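Local coordinates for protein alpha-1,2-mannosyltransferase (Ktr4), putative (Neosartorya fumigata, PDB 7BOP) that is a putative fungal mannosyltransferase of the GT-A clan that binds guanosine-5'-diphosphate and a manganese ion, at residues S73-E78 and E112-R117. Residues are numbered along the deposited sequence; the frame is centred on the assembly and turned at random.
Sequences SLVRNE and EEFKKR. With GDP (guanosine-5'-diphosphate), chain H.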
ATOM      1  N   SER A  73       1.738   6.810   9.347  1.00 32.57           N
ATOM      2  CA  SER A  73       0.577   6.004   9.696  1.00 33.41           C
ATOM      3  C   SER A  73      -0.639   6.883   9.936  1.00 35.72           C
ATOM      4  O   SER A  73      -0.587   7.793  10.765  1.00 33.76           O
ATOM      5  CB  SER A  73       0.870   5.134  10.919  1.00 33.99           C
ATOM      6  OG  SER A  73      -0.199   4.242  11.198  1.00 34.23           O
ATOM      7  N   LEU A  74      -1.705   6.631   9.171  1.00 35.39           N
ATOM      8  CA  LEU A  74      -3.032   7.164   9.469  1.00 36.58           C
ATOM      9  C   LEU A  74      -3.658   6.216  10.468  1.00 37.53           C
ATOM     10  O   LEU A  74      -3.824   5.032  10.182  1.00 39.38           O
ATOM     11  CB  LEU A  74      -3.898   7.245   8.212  1.00 37.67           C
ATOM     12  CG  LEU A  74      -5.278   7.897   8.406  1.00 37.54           C
ATOM     13  CD1 LEU A  74      -5.171   9.408   8.581  1.00 36.22           C
ATOM     14  CD2 LEU A  74      -6.193   7.559   7.236  1.00 37.66           C
ATOM     15  N   VAL A  75      -3.985   6.722  11.653  1.00 35.94           N
ATOM     16  CA  VAL A  75      -4.390   5.858  12.756  1.00 36.14           C
ATOM     17  C   VAL A  75      -5.248   6.630  13.766  1.00 38.91           C
ATOM     18  O   VAL A  75      -5.128   7.861  13.896  1.00 38.55           O
ATOM     19  CB  VAL A  75      -3.144   5.191  13.408  1.00 35.82           C
ATOM     20  CG1 VAL A  75      -2.162   6.222  13.972  1.00 36.60           C
ATOM     21  CG2 VAL A  75      -3.532   4.187  14.477  1.00 35.80           C
ATOM     22  N   ARG A  76      -6.131   5.893  14.434  1.00 40.33           N
ATOM     23  CA  ARG A  76      -7.021   6.433  15.464  1.00 43.88           C
ATOM     24  C   ARG A  76      -6.428   6.240  16.863  1.00 41.70           C
ATOM     25  O   ARG A  76      -5.627   5.335  17.099  1.00 39.39           O
ATOM     26  CB  ARG A  76      -8.403   5.750  15.385  1.00 45.85           C
ATOM     27  CG  ARG A  76      -9.213   6.124  14.154  1.00 50.07           C
ATOM     28  CD  ARG A  76     -10.394   5.192  13.889  1.00 54.66           C
ATOM     29  NE  ARG A  76      -9.964   3.987  13.170  1.00 60.57           N
ATOM     30  CZ  ARG A  76     -10.660   3.323  12.239  1.00 65.53           C
ATOM     31  NH1 ARG A  76     -11.867   3.727  11.835  1.00 67.81           N
ATOM     32  NH2 ARG A  76     -10.117   2.234  11.675  1.00 66.40           N
ATOM     33  N   ASN A  77      -6.848   7.091  17.798  1.00 42.08           N
ATOM     34  CA  ASN A  77      -6.485   6.937  19.210  1.00 41.29           C
ATOM     35  C   ASN A  77      -6.883   5.572  19.768  1.00 39.85           C
ATOM     36  O   ASN A  77      -6.135   4.962  20.517  1.00 39.91           O
ATOM     37  CB  ASN A  77      -7.132   8.048  20.046  1.00 42.81           C
ATOM     38  CG  ASN A  77      -6.502   9.404  19.787  1.00 42.99           C
ATOM     39  OD1 ASN A  77      -5.301   9.581  19.996  1.00 43.43           O
ATOM     40  ND2 ASN A  77      -7.305  10.370  19.340  1.00 42.54           N
ATOM     41  N   GLU A  78      -8.033   5.073  19.337  1.00 41.13           N
ATOM     42  CA  GLU A  78      -8.579   3.805  19.832  1.00 43.93           C
ATOM     43  C   GLU A  78      -7.793   2.567  19.344  1.00 42.64           C
ATOM     44  O   GLU A  78      -7.957   1.474  19.897  1.00 39.83           O
ATOM     45  CB  GLU A  78     -10.056   3.681  19.432  1.00 49.41           C
ATOM     46  CG  GLU A  78     -10.982   4.698  20.109  1.00 54.60           C
ATOM     47  CD  GLU A  78     -10.867   6.143  19.591  1.00 59.27           C
ATOM     48  OE1 GLU A  78     -10.277   6.392  18.503  1.00 56.23           O
ATOM     49  OE2 GLU A  78     -11.369   7.050  20.298  1.00 64.05           O
ATOM     50  N   GLU A 112      -2.774  12.648  24.734  1.00 48.85           N
ATOM     51  CA  GLU A 112      -1.467  12.638  25.387  1.00 50.03           C
ATOM     52  C   GLU A 112      -0.982  11.214  25.666  1.00 46.73           C
ATOM     53  O   GLU A 112       0.212  10.950  25.570  1.00 46.59           O
ATOM     54  CB  GLU A 112      -1.481  13.476  26.678  1.00 53.38           C
ATOM     55  CG  GLU A 112      -1.700  14.965  26.435  1.00 56.66           C
ATOM     56  CD  GLU A 112      -0.641  15.580  25.527  1.00 60.16           C
ATOM     57  OE1 GLU A 112       0.560  15.320  25.751  1.00 64.50           O
ATOM     58  OE2 GLU A 112      -1.008  16.313  24.582  1.00 63.90           O
ATOM     59  N   GLU A 113      -1.900  10.306  25.995  1.00 46.38           N
ATOM     60  CA  GLU A 113      -1.564   8.886  26.165  1.00 48.43           C
ATOM     61  C   GLU A 113      -0.981   8.284  24.859  1.00 46.96           C
ATOM     62  O   GLU A 113       0.006   7.552  24.898  1.00 46.62           O
ATOM     63  CB  GLU A 113      -2.799   8.091  26.608  1.00 52.29           C
ATOM     64  CG  GLU A 113      -2.531   6.649  27.051  1.00 56.60           C
ATOM     65  CD  GLU A 113      -3.786   5.768  27.076  1.00 62.79           C
ATOM     66  OE1 GLU A 113      -3.649   4.545  27.287  1.00 66.77           O
ATOM     67  OE2 GLU A 113      -4.917   6.275  26.881  1.00 70.30           O
ATOM     68  N   PHE A 114      -1.601   8.601  23.723  1.00 44.23           N
ATOM     69  CA  PHE A 114      -1.117   8.150  22.408  1.00 43.28           C
ATOM     70  C   PHE A 114       0.321   8.623  22.167  1.00 42.71           C
ATOM     71  O   PHE A 114       1.184   7.835  21.779  1.00 40.76           O
ATOM     72  CB  PHE A 114      -2.038   8.660  21.286  1.00 41.99           C
ATOM     73  CG  PHE A 114      -1.655   8.166  19.909  1.00 41.41           C
ATOM     74  CD1 PHE A 114      -0.655   8.803  19.169  1.00 39.82           C
ATOM     75  CD2 PHE A 114      -2.304   7.068  19.344  1.00 41.62           C
ATOM     76  CE1 PHE A 114      -0.304   8.349  17.902  1.00 40.04           C
ATOM     77  CE2 PHE A 114      -1.953   6.610  18.082  1.00 39.13           C
ATOM     78  CZ  PHE A 114      -0.957   7.250  17.363  1.00 39.39           C
ATOM     79  N   LYS A 115       0.572   9.907  22.412  1.00 43.46           N
ATOM     80  CA  LYS A 115       1.901  10.477  22.193  1.00 44.81           C
ATOM     81  C   LYS A 115       2.963   9.838  23.084  1.00 43.86           C
ATOM     82  O   LYS A 115       4.057   9.533  22.613  1.00 43.54           O
ATOM     83  CB  LYS A 115       1.895  11.991  22.402  1.00 44.84           C
ATOM     84  CG  LYS A 115       1.060  12.742  21.389  1.00 47.33           C
ATOM     85  CD  LYS A 115       0.880  14.193  21.786  1.00 49.08           C
ATOM     86  CE  LYS A 115      -0.091  14.877  20.851  1.00 51.00           C
ATOM     87  NZ  LYS A 115      -0.225  16.314  21.190  1.00 54.28           N
ATOM     88  N   LYS A 116       2.638   9.630  24.358  1.00 43.16           N
ATOM     89  CA  LYS A 116       3.593   9.060  25.314  1.00 46.72           C
ATOM     90  C   LYS A 116       3.920   7.600  24.985  1.00 43.81           C
ATOM     91  O   LYS A 116       5.084   7.207  24.968  1.00 42.08           O
ATOM     92  CB  LYS A 116       3.055   9.174  26.752  1.00 51.51           C
ATOM     93  CG  LYS A 116       3.837   8.396  27.809  1.00 56.47           C
ATOM     94  CD  LYS A 116       3.251   8.584  29.207  1.00 59.99           C
ATOM     95  CE  LYS A 116       3.684   9.898  29.846  1.00 64.38           C
ATOM     96  NZ  LYS A 116       5.144   9.938  30.158  1.00 66.24           N
ATOM     97  N   ARG A 117       2.882   6.807  24.744  1.00 41.84           N
ATOM     98  CA  ARG A 117       3.043   5.385  24.473  1.00 42.42           C
ATOM     99  C   ARG A 117       3.808   5.124  23.162  1.00 41.23           C
ATOM    100  O   ARG A 117       4.652   4.243  23.116  1.00 40.79           O
ATOM    101  CB  ARG A 117       1.681   4.695  24.436  1.00 45.13           C
ATOM    102  CG  ARG A 117       0.954   4.655  25.777  1.00 47.36           C
ATOM    103  CD  ARG A 117       1.581   3.681  26.746  1.00 49.94           C
ATOM    104  NE  ARG A 117       1.841   2.373  26.145  1.00 53.77           N
ATOM    105  CZ  ARG A 117       0.917   1.456  25.857  1.00 54.05           C
ATOM    106  NH1 ARG A 117      -0.382   1.669  26.088  1.00 52.68           N
ATOM    107  NH2 ARG A 117       1.303   0.308  25.312  1.00 56.17           N
TER
HETATM  108  PB  GDP H 402      -8.625  -2.166   6.348  1.00 50.77           P
HETATM  109  O1B GDP H 402      -9.521  -3.112   7.094  1.00 50.65           O
HETATM  110  O2B GDP H 402      -7.124  -2.369   6.619  1.00 47.74           O
HETATM  111  O3B GDP H 402      -8.949  -1.973   4.879  1.00 48.79           O
HETATM  112  O3A GDP H 402      -9.047  -0.750   7.027  1.00 49.25           O
HETATM  113  PA  GDP H 402      -8.451  -0.141   8.408  1.00 48.06           P
HETATM  114  O1A GDP H 402      -9.569   0.054   9.403  1.00 47.04           O
HETATM  115  O2A GDP H 402      -7.175  -0.930   8.778  1.00 48.67           O
HETATM  116  O5' GDP H 402      -8.095   1.319   7.833  1.00 46.05           O
HETATM  117  C5' GDP H 402      -6.961   1.528   6.991  1.00 46.57           C
HETATM  118  C4' GDP H 402      -5.984   2.492   7.658  1.00 46.69           C
HETATM  119  O4' GDP H 402      -6.620   3.762   7.828  1.00 46.54           O
HETATM  120  C3' GDP H 402      -5.550   2.081   9.059  1.00 45.40           C
HETATM  121  O3' GDP H 402      -4.217   2.580   9.259  1.00 43.60           O
HETATM  122  C2' GDP H 402      -6.554   2.753   9.982  1.00 46.38           C
HETATM  123  O2' GDP H 402      -6.003   3.027  11.270  1.00 44.16           O
HETATM  124  C1' GDP H 402      -6.872   4.030   9.210  1.00 45.21           C
HETATM  125  N9  GDP H 402      -8.245   4.583   9.302  1.00 47.09           N
HETATM  126  C8  GDP H 402      -9.403   4.103   8.769  1.00 45.68           C
HETATM  127  N7  GDP H 402     -10.428   4.946   9.036  1.00 44.77           N
HETATM  128  C5  GDP H 402      -9.932   5.986   9.736  1.00 45.48           C
HETATM  129  C6  GDP H 402     -10.457   7.230  10.338  1.00 44.45           C
HETATM  130  O6  GDP H 402     -11.668   7.486  10.236  1.00 41.97           O
HETATM  131  N1  GDP H 402      -9.604   8.057  10.980  1.00 44.87           N
HETATM  132  C2  GDP H 402      -8.278   7.782  11.082  1.00 44.27           C
HETATM  133  N2  GDP H 402      -7.449   8.632  11.740  1.00 43.47           N
HETATM  134  N3  GDP H 402      -7.736   6.653  10.562  1.00 43.81           N
HETATM  135  C4  GDP H 402      -8.495   5.749   9.893  1.00 44.89           C
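The Phe114 ring and the Asn77 amide stand nearly perpendicular, their planes 85° apart, and the amide oxygen reaches the root of the ring, Asn77 OD1 lying 3.6 Å from Phe114 CB. At the far end of the ring the contact is apolar: Val75 CG1 comes within 3.7 Å of Phe114 CZ. Both partners approach the ring obliquely, as does the backbone oxygen of Arg76, 4.0 Å from Phe114 CE2. Phe114 supplies the larger share of the buried surface, and its CG, anti to the backbone N (chi1 -176°), carries the ring out from the helix toward residues 75-77. The Asn77 amide is anchored through Thr111 N, which donates to OD1, and Pro109 O, which accepts from ND2; this fixes its rotation beside the ring.

Arg76 turns away from Phe114 to the nucleotide. One face of its guanidinium lies over the five-membered ring of the guanine, offset so that GDP N7, 3.4 Å from Arg76 NH1, sits toward the guanidinium rim; GDP O1A lies at the edge, in plane, weakly bonded to Arg76 NH2 at 3.2 Å. The bend at chi3 (-83°) folds the chain along the base, and Glu79 forms a salt bridge with NH2. A shorter bond holds the ribose, GDP O3' donating to Leu74 O at 2.6 Å.

Leu74, Val75 and Arg76 thus line the GDP pocket at the C-terminal end of strand 69-74, as in the Rossmann-like nucleotide-binding half of GT-A glycosyltransferases, while Phe114 of helix 112-119 packs behind. Phe114 also stacks with Phe110, meets Phe104 of strand 102-106, parallel to 69-74, edge-to-face, and touches Leu80 and Leu83 of helix 80-98.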